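Long-range contact in SVS_variant_AS1 (Streptomyces sp. CWA1, PDB 6TJA), which probably cyclises geranylgeranyl diphosphate to the diterpene spiroviolene, with release of diphosphate, as an engineered ancestral class I terpene cyclase: residues A[191-195]-A[294-298]. Residues are numbered along the deposited sequence; the frame is centred on the assembly and turned at random.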
ATOM      1  N   THR A 191       6.700   8.666   7.074  1.00 23.20           N
ATOM      2  CA  THR A 191       7.613   9.406   7.983  1.00 25.28           C
ATOM      3  C   THR A 191       8.347   8.421   8.918  1.00 26.32           C
ATOM      4  O   THR A 191       9.610   8.447   8.995  1.00 27.17           O
ATOM      5  CB  THR A 191       6.886  10.506   8.773  1.00 23.99           C
ATOM      6  OG1 THR A 191       6.296  11.394   7.840  1.00 23.97           O
ATOM      7  CG2 THR A 191       7.804  11.316   9.660  1.00 24.59           C
ATOM      8  N   PHE A 192       7.595   7.572   9.610  1.00 25.96           N
ATOM      9  CA  PHE A 192       8.112   6.617  10.612  1.00 26.25           C
ATOM     10  C   PHE A 192       8.882   5.495   9.901  1.00 26.82           C
ATOM     11  O   PHE A 192       9.887   4.975  10.464  1.00 24.15           O
ATOM     12  CB  PHE A 192       6.959   6.202  11.530  1.00 27.84           C
ATOM     13  CG  PHE A 192       6.663   7.226  12.598  1.00 26.37           C
ATOM     14  CD1 PHE A 192       7.535   7.417  13.655  1.00 28.98           C
ATOM     15  CD2 PHE A 192       5.567   8.054  12.523  1.00 30.87           C
ATOM     16  CE1 PHE A 192       7.283   8.355  14.645  1.00 27.69           C
ATOM     17  CE2 PHE A 192       5.313   9.000  13.509  1.00 31.42           C
ATOM     18  CZ  PHE A 192       6.166   9.139  14.575  1.00 29.41           C
ATOM     19  N   ALA A 193       8.485   5.156   8.674  1.00 25.96           N
ATOM     20  CA  ALA A 193       9.120   4.062   7.897  1.00 28.34           C
ATOM     21  C   ALA A 193      10.504   4.518   7.408  1.00 27.45           C
ATOM     22  O   ALA A 193      11.204   3.673   6.889  1.00 29.86           O
ATOM     23  CB  ALA A 193       8.251   3.631   6.719  1.00 27.83           C
ATOM     24  N   MET A 194      10.862   5.803   7.520  1.00 26.50           N
ATOM     25  CA  MET A 194      12.228   6.298   7.186  1.00 26.70           C
ATOM     26  C   MET A 194      13.195   6.207   8.381  1.00 25.91           C
ATOM     27  O   MET A 194      14.375   6.476   8.162  1.00 28.18           O
ATOM     28  CB  MET A 194      12.197   7.754   6.737  1.00 27.39           C
ATOM     29  CG  MET A 194      11.408   7.980   5.488  1.00 27.56           C
ATOM     30  SD  MET A 194      11.775   9.614   4.911  1.00 26.23           S
ATOM     31  CE  MET A 194      10.965  10.661   6.113  1.00 24.36           C
ATOM     32  N   LEU A 195      12.773   5.833   9.574  1.00 25.73           N
ATOM     33  CA  LEU A 195      13.667   5.720  10.721  1.00 24.15           C
ATOM     34  C   LEU A 195      14.842   4.779  10.479  1.00 27.57           C
ATOM     35  O   LEU A 195      15.946   5.124  10.684  1.00 28.60           O
ATOM     36  CB  LEU A 195      12.923   5.327  11.984  1.00 22.33           C
ATOM     37  CG  LEU A 195      12.063   6.327  12.739  1.00 21.88           C
ATOM     38  CD1 LEU A 195      11.140   5.733  13.778  1.00 20.10           C
ATOM     39  CD2 LEU A 195      12.856   7.473  13.319  1.00 23.45           C
ATOM     40  N   TYR A 294      14.651   1.447  16.584  1.00 25.71           N
ATOM     41  CA  TYR A 294      13.343   1.753  15.944  1.00 27.12           C
ATOM     42  C   TYR A 294      12.387   2.299  17.021  1.00 25.66           C
ATOM     43  O   TYR A 294      11.899   3.419  16.845  1.00 21.85           O
ATOM     44  CB  TYR A 294      12.770   0.517  15.236  1.00 27.52           C
ATOM     45  CG  TYR A 294      11.413   0.757  14.627  1.00 26.82           C
ATOM     46  CD1 TYR A 294      11.259   1.623  13.564  1.00 29.17           C
ATOM     47  CD2 TYR A 294      10.282   0.164  15.148  1.00 26.73           C
ATOM     48  CE1 TYR A 294      10.011   1.885  13.023  1.00 29.44           C
ATOM     49  CE2 TYR A 294       9.035   0.374  14.595  1.00 25.19           C
ATOM     50  CZ  TYR A 294       8.892   1.255  13.544  1.00 27.97           C
ATOM     51  OH  TYR A 294       7.658   1.491  13.012  1.00 27.47           O
ATOM     52  N   LEU A 295      12.176   1.547  18.099  1.00 26.26           N
ATOM     53  CA  LEU A 295      11.300   1.972  19.186  1.00 28.22           C
ATOM     54  C   LEU A 295      11.669   3.363  19.695  1.00 28.49           C
ATOM     55  O   LEU A 295      10.799   4.216  19.868  1.00 28.58           O
ATOM     56  CB  LEU A 295      11.347   0.964  20.335  1.00 29.03           C
ATOM     57  CG  LEU A 295      10.775  -0.426  20.047  1.00 30.32           C
ATOM     58  CD1 LEU A 295      10.606  -1.214  21.337  1.00 32.16           C
ATOM     59  CD2 LEU A 295       9.453  -0.320  19.302  1.00 32.35           C
ATOM     60  N   GLN A 296      12.959   3.580  19.946  1.00 29.58           N
ATOM     61  CA  GLN A 296      13.446   4.872  20.422  1.00 32.98           C
ATOM     62  C   GLN A 296      13.007   5.944  19.437  1.00 28.90           C
ATOM     63  O   GLN A 296      12.581   7.033  19.821  1.00 24.81           O
ATOM     64  CB  GLN A 296      14.969   4.860  20.543  1.00 37.25           C
ATOM     65  CG  GLN A 296      15.484   5.014  21.964  1.00 47.26           C
ATOM     66  CD  GLN A 296      16.953   4.659  22.092  1.00 55.96           C
ATOM     67  OE1 GLN A 296      17.311   3.490  22.227  1.00 52.61           O
ATOM     68  NE2 GLN A 296      17.811   5.672  22.050  1.00 49.83           N
ATOM     69  N   GLY A 297      13.120   5.612  18.156  1.00 26.70           N
ATOM     70  CA  GLY A 297      12.707   6.504  17.058  1.00 26.73           C
ATOM     71  C   GLY A 297      11.236   6.888  17.151  1.00 25.00           C
ATOM     72  O   GLY A 297      10.907   8.083  17.010  1.00 22.32           O
ATOM     73  N   LEU A 298      10.357   5.916  17.370  1.00 24.27           N
ATOM     74  CA  LEU A 298       8.911   6.222  17.555  1.00 24.33           C
ATOM     75  C   LEU A 298       8.778   7.260  18.681  1.00 24.44           C
ATOM     76  O   LEU A 298       8.057   8.256  18.499  1.00 23.08           O
ATOM     77  CB  LEU A 298       8.139   4.951  17.896  1.00 23.94           C
ATOM     78  CG  LEU A 298       8.129   3.827  16.861  1.00 24.93           C
ATOM     79  CD1 LEU A 298       7.357   2.641  17.421  1.00 24.54           C
ATOM     80  CD2 LEU A 298       7.518   4.273  15.523  1.00 26.24           C
TER
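L195 projects CD1 into the side of helix 289-309, where it meets bare backbone: CD1 lies 3.6 Å from the carbonyl carbon C of G297, while CD2 of L195 reaches CA of G297 at 3.9 Å. With no side chain on G297 in the way, CD1 can settle directly on its main chain. The same CD1 stands 4.1 Å from CE1 of the Y294 ring and lies in the plane of the F192 ring, at its edge. F192 brings a second apolar contact, CD1 to CD2 of L298 at 3.7 Å, and turns its ring edge toward O of G297. With CG anti to the carbonyl carbon (chi1 -80°), its ring is placed beside L298. On Y294, CG is instead anti to N (chi1 177°), which carries the ring toward 191-195; CE1 then approaches O of F192 edge-on at 4.0 Å, and CG of L298 covers one ring face near the rim. A type I turn from F192 to L195, closed by L195 N to F192 O at 3.1 Å, sets both apolar side chains toward the helix. Farther out, OH of Y294 is hydrogen-bonded to OG1 of T217, and F192 and L298 pack on I221 and A220 of helix 211-231. This buried seam joins the turn following helix 188-192, just downstream of the probable helix G break between 175-185 and 188-192, to helix 289-309 in the all-alpha class I terpene synthase fold.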